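Local coordinates for protein alpha-1,4-endofucoidanase (Mariniflexile fucanivorans, PDB 6DLH) that hydrolyses internal alpha-1,4 linkages of the algal polysaccharide fucoidan as a retaining glycoside hydrolase of family 107, at residues 53-58 with 387-392; 84-89 with 146-151; 224-229 with 290-295; 300-305 with 356-361; 576-581 with 588-593. One frame throughout, in Å; residues are numbered along the deposited sequence.

Contact 1. Residues 53-58 with 387-392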
# COMPACT_ATOMS: atom_id res chain seq x y z
N GLU A 53 0.56 -2.44 6.70
CA GLU A 53 -0.35 -2.24 7.81
C GLU A 53 -0.11 -0.88 8.46
O GLU A 53 0.96 -0.29 8.30
CB GLU A 53 -0.20 -3.37 8.83
CG GLU A 53 -0.70 -4.71 8.30
CD GLU A 53 -0.58 -5.85 9.28
OE1 GLU A 53 -0.62 -5.59 10.50
OE2 GLU A 53 -0.44 -7.01 8.83
N ARG A 54 -1.13 -0.42 9.20
CA ARG A 54 -1.12 0.83 9.96
C ARG A 54 -0.82 1.98 9.01
O ARG A 54 0.26 2.56 9.06
CB ARG A 54 -0.18 0.72 11.16
CG ARG A 54 -0.41 -0.54 11.99
CD ARG A 54 0.31 -0.65 13.33
NE ARG A 54 -0.20 0.29 14.32
CZ ARG A 54 -1.34 0.16 15.00
NH1 ARG A 54 -2.09 -0.92 14.87
NH2 ARG A 54 -1.73 1.13 15.82
N THR A 55 -1.77 2.28 8.12
CA THR A 55 -1.50 3.13 6.96
C THR A 55 -1.88 4.58 7.23
O THR A 55 -1.62 5.44 6.39
CB THR A 55 -2.28 2.66 5.73
OG1 THR A 55 -3.67 2.81 6.03
CG2 THR A 55 -1.98 1.22 5.34
N PHE A 56 -2.51 4.83 8.39
CA PHE A 56 -3.17 6.09 8.71
C PHE A 56 -2.16 7.18 9.06
O PHE A 56 -0.99 6.89 9.34
CB PHE A 56 -4.10 5.87 9.90
CG PHE A 56 -3.48 5.03 11.00
CD1 PHE A 56 -2.44 5.53 11.78
CD2 PHE A 56 -3.92 3.74 11.23
CE1 PHE A 56 -1.86 4.75 12.77
CE2 PHE A 56 -3.35 2.96 12.23
CZ PHE A 56 -2.32 3.47 13.00
N ASN A 57 -2.63 8.44 9.05
CA ASN A 57 -1.94 9.58 9.64
C ASN A 57 -0.62 9.83 8.93
O ASN A 57 0.40 10.07 9.58
CB ASN A 57 -1.75 9.43 11.16
CG ASN A 57 -3.07 9.43 11.91
OD1 ASN A 57 -4.04 10.04 11.47
ND2 ASN A 57 -3.10 8.73 13.03
N GLY A 58 -0.66 9.74 7.59
CA GLY A 58 0.47 10.01 6.72
C GLY A 58 1.39 8.80 6.51
O GLY A 58 2.23 8.83 5.61
N THR A 387 5.16 -5.89 8.00
CA THR A 387 4.15 -5.12 7.29
C THR A 387 3.82 -3.81 8.01
O THR A 387 3.27 -2.90 7.39
CB THR A 387 2.89 -5.97 7.06
OG1 THR A 387 2.48 -6.45 8.34
CG2 THR A 387 3.12 -7.11 6.09
N ASN A 388 4.12 -3.73 9.31
CA ASN A 388 3.79 -2.57 10.13
C ASN A 388 4.65 -1.37 9.72
O ASN A 388 5.85 -1.36 9.95
CB ASN A 388 3.99 -2.89 11.62
CG ASN A 388 3.66 -1.75 12.56
OD1 ASN A 388 3.39 -0.62 12.14
ND2 ASN A 388 3.68 -2.04 13.85
N LEU A 389 4.01 -0.34 9.14
CA LEU A 389 4.71 0.82 8.62
C LEU A 389 5.36 1.65 9.73
O LEU A 389 6.21 2.49 9.45
CB LEU A 389 3.74 1.69 7.81
CG LEU A 389 3.22 1.09 6.50
CD1 LEU A 389 2.12 1.97 5.90
CD2 LEU A 389 4.34 0.89 5.49
N GLU A 390 4.96 1.43 10.99
CA GLU A 390 5.49 2.19 12.12
C GLU A 390 6.70 1.48 12.73
O GLU A 390 7.28 1.98 13.69
CB GLU A 390 4.43 2.39 13.20
CG GLU A 390 3.19 3.15 12.74
CD GLU A 390 2.04 3.19 13.74
OE1 GLU A 390 1.94 2.28 14.59
OE2 GLU A 390 1.24 4.15 13.68
N ASN A 391 7.07 0.31 12.18
CA ASN A 391 8.10 -0.52 12.78
C ASN A 391 9.09 -0.99 11.71
O ASN A 391 9.31 -2.19 11.56
CB ASN A 391 7.49 -1.69 13.56
CG ASN A 391 8.47 -2.45 14.44
OD1 ASN A 391 9.51 -1.92 14.83
ND2 ASN A 391 8.13 -3.68 14.78
N ALA A 392 9.69 -0.04 10.99
CA ALA A 392 10.73 -0.33 10.02
C ALA A 392 10.24 -1.40 9.05
O ALA A 392 10.75 -2.52 9.04
CB ALA A 392 12.01 -0.76 10.72
O HOH W 1 2.44 -6.45 11.69

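Contact 2. Residues 84-89 with 146-151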
# COMPACT_ATOMS: atom_id res chain seq x y z
N PRO A 84 -4.53 -3.16 -1.04
CA PRO A 84 -5.61 -2.53 -0.28
C PRO A 84 -6.07 -1.29 -1.04
O PRO A 84 -5.26 -0.67 -1.73
CB PRO A 84 -4.90 -2.09 1.01
CG PRO A 84 -3.46 -1.90 0.58
CD PRO A 84 -3.21 -2.98 -0.44
N LEU A 85 -7.37 -1.00 -0.96
CA LEU A 85 -7.83 0.38 -0.95
C LEU A 85 -8.07 0.77 0.51
O LEU A 85 -7.65 1.84 0.93
CB LEU A 85 -9.10 0.57 -1.79
CG LEU A 85 -9.85 1.90 -1.58
CD1 LEU A 85 -8.92 3.11 -1.75
CD2 LEU A 85 -11.04 2.02 -2.52
N THR A 86 -8.71 -0.14 1.26
CA THR A 86 -8.81 -0.03 2.71
C THR A 86 -8.11 -1.23 3.34
O THR A 86 -7.84 -2.21 2.66
CB THR A 86 -10.26 0.03 3.21
OG1 THR A 86 -10.71 -1.29 3.55
CG2 THR A 86 -11.21 0.68 2.23
N SER A 87 -7.84 -1.13 4.65
CA SER A 87 -7.32 -2.23 5.43
C SER A 87 -8.49 -3.01 6.04
O SER A 87 -9.64 -2.57 5.97
CB SER A 87 -6.35 -1.74 6.46
OG SER A 87 -5.25 -1.08 5.83
N PRO A 88 -8.28 -4.25 6.55
CA PRO A 88 -9.38 -5.02 7.15
C PRO A 88 -9.86 -4.57 8.53
O PRO A 88 -9.23 -3.75 9.19
CB PRO A 88 -8.81 -6.44 7.26
CG PRO A 88 -7.30 -6.27 7.26
CD PRO A 88 -7.02 -5.01 6.47
N ASN A 89 -11.01 -5.12 8.96
CA ASN A 89 -11.37 -5.15 10.37
C ASN A 89 -11.54 -3.73 10.90
O ASN A 89 -12.15 -2.89 10.24
CB ASN A 89 -10.37 -6.00 11.16
CG ASN A 89 -10.95 -6.73 12.35
OD1 ASN A 89 -12.06 -7.26 12.27
ND2 ASN A 89 -10.21 -6.79 13.44
N ILE A 146 -8.37 -5.29 -6.01
CA ILE A 146 -8.37 -4.27 -4.97
C ILE A 146 -9.24 -4.73 -3.81
O ILE A 146 -10.40 -5.12 -4.01
CB ILE A 146 -8.81 -2.90 -5.53
CG1 ILE A 146 -7.89 -2.42 -6.66
CG2 ILE A 146 -8.93 -1.88 -4.41
CD1 ILE A 146 -6.49 -2.05 -6.22
N TYR A 147 -8.67 -4.67 -2.60
CA TYR A 147 -9.35 -5.08 -1.39
C TYR A 147 -10.03 -3.89 -0.73
O TYR A 147 -9.40 -2.86 -0.50
CB TYR A 147 -8.37 -5.69 -0.39
CG TYR A 147 -8.99 -6.00 0.95
CD1 TYR A 147 -9.16 -5.02 1.92
CD2 TYR A 147 -9.41 -7.29 1.26
CE1 TYR A 147 -9.74 -5.30 3.14
CE2 TYR A 147 -9.98 -7.59 2.49
CZ TYR A 147 -10.15 -6.59 3.43
OH TYR A 147 -10.71 -6.90 4.63
N VAL A 148 -11.32 -4.06 -0.40
CA VAL A 148 -12.10 -3.08 0.34
C VAL A 148 -12.87 -3.82 1.43
O VAL A 148 -13.56 -4.79 1.15
CB VAL A 148 -13.06 -2.29 -0.57
CG1 VAL A 148 -14.04 -1.45 0.24
CG2 VAL A 148 -12.31 -1.41 -1.57
N ASN A 149 -12.71 -3.38 2.68
CA ASN A 149 -13.53 -3.91 3.74
C ASN A 149 -14.88 -3.20 3.68
O ASN A 149 -14.94 -1.98 3.54
CB ASN A 149 -12.84 -3.83 5.10
CG ASN A 149 -13.63 -4.55 6.17
OD1 ASN A 149 -14.60 -4.01 6.70
ND2 ASN A 149 -13.24 -5.78 6.49
N SER A 150 -15.95 -3.99 3.77
CA SER A 150 -17.30 -3.53 3.49
C SER A 150 -17.77 -2.50 4.52
O SER A 150 -18.59 -1.65 4.19
CB SER A 150 -18.26 -4.69 3.40
OG SER A 150 -18.03 -5.43 2.20
N TYR A 151 -17.23 -2.58 5.75
CA TYR A 151 -17.58 -1.69 6.84
C TYR A 151 -17.03 -0.28 6.58
O TYR A 151 -17.51 0.68 7.18
CB TYR A 151 -17.03 -2.20 8.18
CG TYR A 151 -17.92 -3.19 8.90
CD1 TYR A 151 -18.94 -2.76 9.74
CD2 TYR A 151 -17.74 -4.55 8.73
CE1 TYR A 151 -19.76 -3.67 10.39
CE2 TYR A 151 -18.55 -5.47 9.38
CZ TYR A 151 -19.57 -5.03 10.21
OH TYR A 151 -20.36 -5.95 10.85
O HOH W 2 -14.52 -4.24 9.40

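Contact 3. Residues 224-229 with 290-295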
# COMPACT_ATOMS: atom_id res chain seq x y z
N CYS A 224 -12.45 -7.02 -4.44
CA CYS A 224 -13.02 -8.00 -3.53
C CYS A 224 -13.43 -7.30 -2.24
O CYS A 224 -12.60 -6.64 -1.61
CB CYS A 224 -12.09 -9.18 -3.28
SG CYS A 224 -10.50 -8.73 -2.52
N PHE A 225 -14.71 -7.47 -1.85
CA PHE A 225 -15.29 -6.79 -0.71
C PHE A 225 -15.45 -7.76 0.46
O PHE A 225 -16.27 -8.67 0.40
CB PHE A 225 -16.63 -6.15 -1.07
CG PHE A 225 -16.53 -5.04 -2.09
CD1 PHE A 225 -16.16 -3.76 -1.71
CD2 PHE A 225 -16.79 -5.29 -3.44
CE1 PHE A 225 -16.05 -2.74 -2.65
CE2 PHE A 225 -16.67 -4.27 -4.38
CZ PHE A 225 -16.30 -3.00 -3.98
N ASP A 226 -14.68 -7.52 1.52
CA ASP A 226 -14.65 -8.37 2.69
C ASP A 226 -15.77 -7.96 3.64
O ASP A 226 -16.29 -6.85 3.54
CB ASP A 226 -13.28 -8.24 3.38
CG ASP A 226 -12.91 -9.39 4.30
OD1 ASP A 226 -13.67 -10.38 4.34
OD2 ASP A 226 -11.84 -9.29 4.95
N SER A 227 -16.13 -8.87 4.56
CA SER A 227 -17.06 -8.59 5.65
C SER A 227 -18.42 -8.14 5.11
O SER A 227 -19.15 -7.43 5.79
CB SER A 227 -16.50 -7.57 6.60
OG SER A 227 -15.35 -8.08 7.26
N ALA A 228 -18.75 -8.60 3.89
CA ALA A 228 -19.92 -8.16 3.14
C ALA A 228 -21.21 -8.65 3.78
O ALA A 228 -22.16 -7.89 3.91
CB ALA A 228 -19.79 -8.59 1.70
N ASP A 229 -21.27 -9.92 4.19
CA ASP A 229 -22.48 -10.43 4.81
C ASP A 229 -22.63 -9.86 6.22
O ASP A 229 -23.75 -9.70 6.70
CB ASP A 229 -22.60 -11.96 4.75
CG ASP A 229 -21.49 -12.71 5.46
OD1 ASP A 229 -20.54 -12.06 5.94
OD2 ASP A 229 -21.58 -13.95 5.53
N TYR A 290 -16.83 -13.26 -9.50
CA TYR A 290 -16.06 -14.39 -9.02
C TYR A 290 -16.33 -14.61 -7.53
O TYR A 290 -16.85 -13.72 -6.85
CB TYR A 290 -14.56 -14.22 -9.32
CG TYR A 290 -13.84 -13.11 -8.59
CD1 TYR A 290 -14.10 -11.77 -8.86
CD2 TYR A 290 -12.86 -13.40 -7.66
CE1 TYR A 290 -13.42 -10.75 -8.21
CE2 TYR A 290 -12.16 -12.39 -7.00
CZ TYR A 290 -12.44 -11.07 -7.28
OH TYR A 290 -11.76 -10.08 -6.63
N THR A 291 -15.95 -15.80 -7.05
CA THR A 291 -16.12 -16.13 -5.64
C THR A 291 -14.97 -15.52 -4.85
O THR A 291 -13.81 -15.70 -5.21
CB THR A 291 -16.21 -17.64 -5.42
OG1 THR A 291 -14.99 -18.25 -5.85
CG2 THR A 291 -17.37 -18.26 -6.15
N PHE A 292 -15.32 -14.81 -3.77
CA PHE A 292 -14.34 -14.28 -2.84
C PHE A 292 -13.43 -15.41 -2.38
O PHE A 292 -12.20 -15.26 -2.38
CB PHE A 292 -15.05 -13.60 -1.66
CG PHE A 292 -14.16 -12.77 -0.78
CD1 PHE A 292 -13.43 -13.35 0.25
CD2 PHE A 292 -14.06 -11.40 -0.96
CE1 PHE A 292 -12.62 -12.58 1.07
CE2 PHE A 292 -13.25 -10.63 -0.14
CZ PHE A 292 -12.53 -11.22 0.87
N GLY A 293 -14.05 -16.53 -1.99
CA GLY A 293 -13.37 -17.80 -1.78
C GLY A 293 -12.48 -17.80 -0.53
O GLY A 293 -11.35 -18.27 -0.58
N HIS A 294 -13.01 -17.29 0.58
CA HIS A 294 -12.37 -17.38 1.88
C HIS A 294 -12.23 -18.86 2.26
O HIS A 294 -13.15 -19.64 2.03
CB HIS A 294 -13.24 -16.61 2.88
CG HIS A 294 -12.62 -16.35 4.21
ND1 HIS A 294 -12.63 -17.29 5.23
CD2 HIS A 294 -12.07 -15.23 4.73
CE1 HIS A 294 -12.06 -16.78 6.30
NE2 HIS A 294 -11.72 -15.51 6.03
N PRO A 295 -11.08 -19.30 2.81
CA PRO A 295 -10.92 -20.70 3.22
C PRO A 295 -11.76 -21.08 4.43
O PRO A 295 -12.21 -20.23 5.19
CB PRO A 295 -9.42 -20.83 3.52
CG PRO A 295 -8.95 -19.42 3.81
CD PRO A 295 -9.86 -18.51 3.02

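Contact 4. Residues 300-305 with 356-361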
# COMPACT_ATOMS: atom_id res chain seq x y z
N GLY A 300 -5.60 -18.00 11.94
CA GLY A 300 -4.53 -18.96 12.11
C GLY A 300 -4.38 -19.88 10.91
O GLY A 300 -4.60 -19.48 9.77
N ASN A 301 -4.02 -21.13 11.19
CA ASN A 301 -3.49 -22.05 10.21
C ASN A 301 -4.65 -22.66 9.43
O ASN A 301 -5.50 -23.32 10.01
CB ASN A 301 -2.59 -23.08 10.90
CG ASN A 301 -1.76 -23.89 9.94
OD1 ASN A 301 -2.16 -24.09 8.79
ND2 ASN A 301 -0.61 -24.37 10.40
N MET A 302 -4.67 -22.48 8.10
CA MET A 302 -5.81 -22.93 7.32
C MET A 302 -5.75 -24.43 7.04
O MET A 302 -6.66 -24.97 6.38
CB MET A 302 -5.94 -22.15 6.00
CG MET A 302 -5.01 -22.62 4.91
SD MET A 302 -5.41 -22.06 3.20
CE MET A 302 -4.02 -22.80 2.34
N VAL A 303 -4.71 -25.13 7.53
CA VAL A 303 -4.65 -26.58 7.37
C VAL A 303 -4.42 -27.30 8.70
O VAL A 303 -4.19 -28.52 8.69
CB VAL A 303 -3.63 -27.03 6.30
CG1 VAL A 303 -3.96 -26.48 4.92
CG2 VAL A 303 -2.19 -26.72 6.67
N VAL A 304 -4.45 -26.56 9.82
CA VAL A 304 -4.39 -27.16 11.15
C VAL A 304 -5.51 -26.56 12.02
O VAL A 304 -5.63 -25.34 12.10
CB VAL A 304 -3.01 -26.99 11.82
CG1 VAL A 304 -2.98 -27.58 13.23
CG2 VAL A 304 -1.88 -27.59 11.00
N PRO A 305 -6.36 -27.37 12.70
CA PRO A 305 -6.31 -28.83 12.65
C PRO A 305 -6.58 -29.48 11.29
O PRO A 305 -7.11 -28.86 10.36
CB PRO A 305 -7.35 -29.30 13.68
CG PRO A 305 -8.27 -28.10 13.87
CD PRO A 305 -7.41 -26.88 13.61
N THR A 356 6.25 -18.74 8.85
CA THR A 356 6.26 -20.17 8.58
C THR A 356 5.23 -20.51 7.50
O THR A 356 4.09 -20.07 7.58
CB THR A 356 5.98 -20.98 9.85
OG1 THR A 356 6.86 -20.53 10.89
CG2 THR A 356 6.15 -22.47 9.68
N PRO A 357 5.60 -21.31 6.47
CA PRO A 357 4.62 -21.79 5.48
C PRO A 357 3.71 -22.86 6.08
O PRO A 357 4.16 -23.63 6.93
CB PRO A 357 5.51 -22.44 4.41
CG PRO A 357 6.75 -22.87 5.17
CD PRO A 357 6.96 -21.78 6.20
N CYS A 358 2.45 -22.91 5.62
CA CYS A 358 1.50 -23.87 6.14
C CYS A 358 1.50 -25.13 5.28
O CYS A 358 1.01 -26.17 5.72
CB CYS A 358 0.09 -23.29 6.29
SG CYS A 358 -0.73 -22.90 4.72
N LEU A 359 2.06 -25.00 4.06
CA LEU A 359 2.18 -26.09 3.10
C LEU A 359 3.66 -26.38 2.85
O LEU A 359 4.49 -25.48 2.91
CB LEU A 359 1.48 -25.71 1.79
CG LEU A 359 -0.04 -25.54 1.86
CD1 LEU A 359 -0.65 -25.25 0.49
CD2 LEU A 359 -0.71 -26.77 2.47
N THR A 360 3.98 -27.65 2.57
CA THR A 360 5.31 -28.00 2.09
C THR A 360 5.44 -27.45 0.67
O THR A 360 4.43 -27.15 0.03
CB THR A 360 5.51 -29.52 2.05
OG1 THR A 360 4.55 -30.04 1.13
CG2 THR A 360 5.37 -30.20 3.40
N ASP A 361 6.67 -27.34 0.17
CA ASP A 361 6.93 -26.91 -1.19
C ASP A 361 6.09 -27.76 -2.15
O ASP A 361 5.42 -27.21 -3.02
CB ASP A 361 8.42 -26.99 -1.55
CG ASP A 361 9.32 -26.08 -0.73
OD1 ASP A 361 8.79 -25.27 0.05
OD2 ASP A 361 10.56 -26.18 -0.90
O HOH W 3 0.84 -26.24 8.60

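Contact 5. Residues 576-581 with 588-593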
# COMPACT_ATOMS: atom_id res chain seq x y z
N TRP A 576 21.90 17.04 8.52
CA TRP A 576 20.74 16.35 9.06
C TRP A 576 19.82 15.79 7.98
O TRP A 576 19.20 14.75 8.18
CB TRP A 576 19.97 17.24 10.05
CG TRP A 576 19.21 18.37 9.41
CD1 TRP A 576 19.61 19.67 9.30
CD2 TRP A 576 17.90 18.31 8.82
NE1 TRP A 576 18.65 20.42 8.68
CE2 TRP A 576 17.59 19.62 8.37
CE3 TRP A 576 16.95 17.30 8.62
CZ2 TRP A 576 16.38 19.92 7.74
CZ3 TRP A 576 15.77 17.60 7.99
CH2 TRP A 576 15.48 18.89 7.56
N LEU A 577 19.71 16.49 6.84
CA LEU A 577 18.81 16.07 5.78
C LEU A 577 19.36 14.81 5.11
O LEU A 577 20.51 14.77 4.68
CB LEU A 577 18.61 17.22 4.79
CG LEU A 577 17.53 17.00 3.73
CD1 LEU A 577 16.14 16.96 4.34
CD2 LEU A 577 17.60 18.07 2.64
N VAL A 578 18.51 13.78 5.04
CA VAL A 578 18.86 12.50 4.43
C VAL A 578 18.03 12.35 3.16
O VAL A 578 16.84 12.68 3.15
CB VAL A 578 18.60 11.34 5.42
CG1 VAL A 578 18.73 9.97 4.77
CG2 VAL A 578 19.50 11.44 6.65
N LEU A 579 18.66 11.85 2.10
CA LEU A 579 17.99 11.51 0.85
C LEU A 579 18.09 10.00 0.62
O LEU A 579 19.16 9.42 0.78
CB LEU A 579 18.66 12.28 -0.30
CG LEU A 579 18.24 11.86 -1.71
CD1 LEU A 579 16.86 12.40 -2.07
CD2 LEU A 579 19.27 12.29 -2.74
N THR A 580 16.96 9.38 0.26
CA THR A 580 16.94 7.98 -0.13
C THR A 580 15.97 7.81 -1.30
O THR A 580 15.00 8.54 -1.42
CB THR A 580 16.64 7.05 1.06
OG1 THR A 580 15.47 7.52 1.72
CG2 THR A 580 17.77 6.98 2.07
N GLN A 581 16.25 6.82 -2.15
CA GLN A 581 15.41 6.53 -3.30
C GLN A 581 14.38 5.47 -2.91
O GLN A 581 14.73 4.43 -2.37
CB GLN A 581 16.29 6.05 -4.46
CG GLN A 581 15.50 5.82 -5.74
CD GLN A 581 16.39 5.56 -6.92
OE1 GLN A 581 17.56 5.22 -6.78
NE2 GLN A 581 15.83 5.73 -8.11
N ARG A 588 12.88 10.33 -1.22
CA ARG A 588 12.38 10.72 0.08
C ARG A 588 13.45 11.51 0.83
O ARG A 588 14.60 11.07 0.90
CB ARG A 588 11.98 9.46 0.87
CG ARG A 588 11.82 9.67 2.37
CD ARG A 588 10.39 10.01 2.78
NE ARG A 588 10.32 10.41 4.18
CZ ARG A 588 10.09 9.60 5.20
NH1 ARG A 588 9.89 8.31 4.99
NH2 ARG A 588 10.06 10.08 6.43
N LEU A 589 13.04 12.66 1.38
CA LEU A 589 13.87 13.44 2.30
C LEU A 589 13.42 13.16 3.72
O LEU A 589 12.24 13.28 4.05
CB LEU A 589 13.72 14.93 1.99
CG LEU A 589 14.22 15.40 0.62
CD1 LEU A 589 13.86 16.85 0.41
CD2 LEU A 589 15.72 15.19 0.49
N SER A 590 14.38 12.79 4.57
CA SER A 590 14.10 12.52 5.97
C SER A 590 15.23 13.09 6.82
O SER A 590 16.00 13.93 6.35
CB SER A 590 13.89 11.04 6.22
OG SER A 590 15.05 10.29 5.87
N GLY A 591 15.33 12.59 8.05
CA GLY A 591 16.33 13.04 9.00
C GLY A 591 15.68 13.84 10.12
O GLY A 591 14.56 14.32 9.97
N MET A 592 16.40 13.96 11.24
CA MET A 592 15.91 14.71 12.39
C MET A 592 16.82 15.91 12.62
O MET A 592 18.00 15.75 12.95
CB MET A 592 15.91 13.82 13.64
CG MET A 592 15.26 14.48 14.84
SD MET A 592 15.36 13.46 16.33
CE MET A 592 13.89 12.46 16.16
N PRO A 593 16.33 17.15 12.40
CA PRO A 593 17.06 18.35 12.81
C PRO A 593 17.12 18.47 14.34
O PRO A 593 16.32 17.86 15.04
CB PRO A 593 16.25 19.51 12.22
CG PRO A 593 14.85 18.94 12.03
CD PRO A 593 15.06 17.47 11.73
O HOH W 4 15.48 9.88 3.17

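Contact 1. Residues 53-58 with 387-392
Glu53 and Arg54 meet Thr387, Asn388 and Glu390 in a largely polar loop-to-loop contact, where the chain leaves two adjacent strands of the parallel sheet, 46-49 and 377-379. The backbones are bridged once: Glu53 N donates to Thr387 O at 2.8 Å, and Leu389 N returns a longer bond to Glu53 O, 3.2 Å. Arg54, bent at chi3 (69°), presents NE, not the guanidinium tip, to Glu390 OE1 at 2.9 Å. The carboxylate lies near the guanidinium plane, yet its oxygen is met from above its own plane, the two planes being 58° apart. Asn388 OD1 sits 3.3 Å from Arg54 CD, while Phe56 CE2 covers one guanidinium face near the rim. The second carboxylate oxygen, Glu390 OE2, approaches Phe56 CE1 to 3.3 Å and is also bonded by Asn59. Leu389 CD1 packs on Arg54 O. Thr387 OG1 lies 3.0 Å from Glu53 OE2, at best a weak bond; Asn352 ND2 is the stronger partner of that oxygen. A leucine in place of Arg54 would probably leave the Glu390 carboxylate without its charged mate and freer to turn. Asn388 OD1 accepts from Glu390 N at 2.8 Å, an Asx turn set within the type I turn Asn388-Asn391, in a loop after strand 377-379 of a parallel sheet, consistent with the barrel-like fold of the related GH29 enzymes.

Contact 2. Residues 84-89 with 146-151
The carbonyl oxygen Tyr147 O is gripped twice from the other segment: by Leu85 N at 2.8 Å, and weakly by Thr86 N at 3.3 Å. This fork marks where 84-89 peels away from the parallel pairing that ends at Pro84 and Tyr147. One residue further on, Thr86 OG1 takes over the role of a backbone acceptor. It receives Asn149 N at 3.0 Å in a nearly straight bond (172°) and gives its own proton to Ser87 O, so a buried hydroxyl bonds to both segments. Tyr147 has CG anti to the backbone N (chi1 174°), which carries the ring along the departing loop: CD1 comes edge-on to within 3.2 Å of Thr86 O, and OH reaches Pro88 CB at 3.3 Å. That hydroxyl is held chiefly by Asp226 OD2. Asn149 closes an Asx turn with Tyr151 N through OD1, and the same oxygen takes a water that also donates to Asn89 O, while ND2 bonds Ser227 OG. On the apolar side Leu85 CB rests on Ile146 CG2, 3.6 Å away, and Leu85 and Val148 run side by side in the same direction. In the parallel sheet strand 143-149 lies between strand 80-84 and strand 222-226, whose Trp223 and Phe225 pack on Leu85 and Val148, while helix 228-233 meets Ser150 and Tyr151.

Contact 3. Residues 224-229 with 290-295
Phe292 swings its ring out toward strand 222-226, CG lying opposite the backbone N (chi1 -168°), and touches three consecutive residues there. Its CE2 comes within 3.6 Å of Cys224 CB, and the same carbon is 3.6 Å from Phe225 O. Next to it, CZ lies 3.7 Å from Asp226 OD1, which approaches obliquely, the carboxylate turned only 24° from the ring plane. Cys224 tucks SG between its backbone N and carbonyl carbon (chi1 61°), a torsion that leaves SG 5.0 Å from the Phe292 centroid, oblique to the ring, and CB as the nearer atom. Tyr290 OH comes to 3.5 Å from Cys224 CB, its hydroxyl being bonded to Glu145 OE2. The Asp226 carboxylate is fixed mainly from elsewhere, OD1 by Asn270, with a weak bond from Ser227 N. On the same loop as Phe292, His294 is steadied by ND1, which meets a lone pair of Pro295 O at 3.0 Å; its NE2 stands 5.7 Å from Asp226 OD1. Replacing Phe292 by an alanine is likely to open a gap beside Cys224 CB and leave Asp226 OD1 without the ring carbon it rests against. Chemically this is van der Waals and sulfur-aromatic contact: the ring gives Asp226 a hydrocarbon surface, while the polar hold on its carboxylate comes from the strand side, near a bound ethanediol.

Contact 4. Residues 300-305 with 356-361
The flat amide of Asn301 is approached on its two sides by different segments: Cys358 CB lies off one side, 3.5 Å from OD1, and Val303 N comes to the same oxygen from the other side, donating at 3.0 Å and tilted 33° from the amide plane. At the far end of the group ND2 gives a proton to a water that itself donates to Cys358 O at 2.9 Å, so a single solvent molecule ties the two loops. The bond from Val303 N makes an Asx turn, seated in the type I turn Asn301-Val304 that precedes helix 307-321; across from it, 356-361 leads into helix 361-372, with Thr360 OG1 capping Gln363 N. Hydrophobic branches complete the join. Met302 rises with CG between the backbone N and the carbonyl carbon (chi1 80°), then runs extended until CE meets Cys358 SG at 4.1 Å. Val303 splits its methyls: CG2 presses on Cys358 O at 3.4 Å, and CG1 touches Leu359 CD2 at 4.1 Å, the two side chains crossing at about a right angle. Trp367 of helix 361-372 packs against Met302, Val303 and Leu359 alike, and Tyr309 of helix 307-321 joins it on the last two.

Contact 5. Residues 576-581 with 588-593
Trp576 holds CG between its backbone N and carbonyl carbon (chi1 72°), which stands the indole against Pro593, across from it at the same end. Pro593 CB lies 4.0 Å from the centroid of the five-membered ring, 13° off its normal, a CH-pi contact over the face. Pro593 CD reaches CE3 of Trp576 at 3.6 Å, Leu577 CB covers the opposite face near the rim, and NE1 is bonded to Asn601 OD1. Beyond this ring contact, strands 578-583 and 586-590 form an antiparallel beta hairpin in what is classed as a bacterial Ig domain. Val578 and Ser590 are a hydrogen-bonded pair, with Val578 N to Ser590 O and the return bond both 2.8 Å; Thr580 and Arg588 repeat the pattern, while Leu579 and Leu589 between them are a non-hydrogen-bonded pair. Leu589 CD2 packs on Leu579 CD1 at 4.0 Å, and its CB on Leu577 CD1. On the other face a water links Thr580 OG1, Ser590 OG and Arg588 O, donating to the last at 2.7 Å. Gly591 CA makes a CA-H...O contact with Trp576 O at 3.4 Å; a CB here would run into that oxygen. Phe605 of strand 599-608 packs on Leu577 and Leu589.

Contacts 1 to 4 belong to the domain built round the parallel sheet; contact 5 lies later in the chain, in an Ig-like domain, its centre about 41 Å from those of contacts 3 and 4 but about 18 Å from that of contact 1. Contact 1 joins sequence ends that enclose contacts 2, 3 and 4, which follow in series, and its Thr55 packs on Ser87 of contact 2, centres about 15 Å apart. Contacts 2 and 3 touch through neighbouring strands 143-149 and 222-226, centres about 11 Å apart. Contacts 3 and 4 meet where Pro295 packs on Met302. The four thus tie loops round one sheet, consistent with a barrel-like hydrolase domain carrying Ig-like modules.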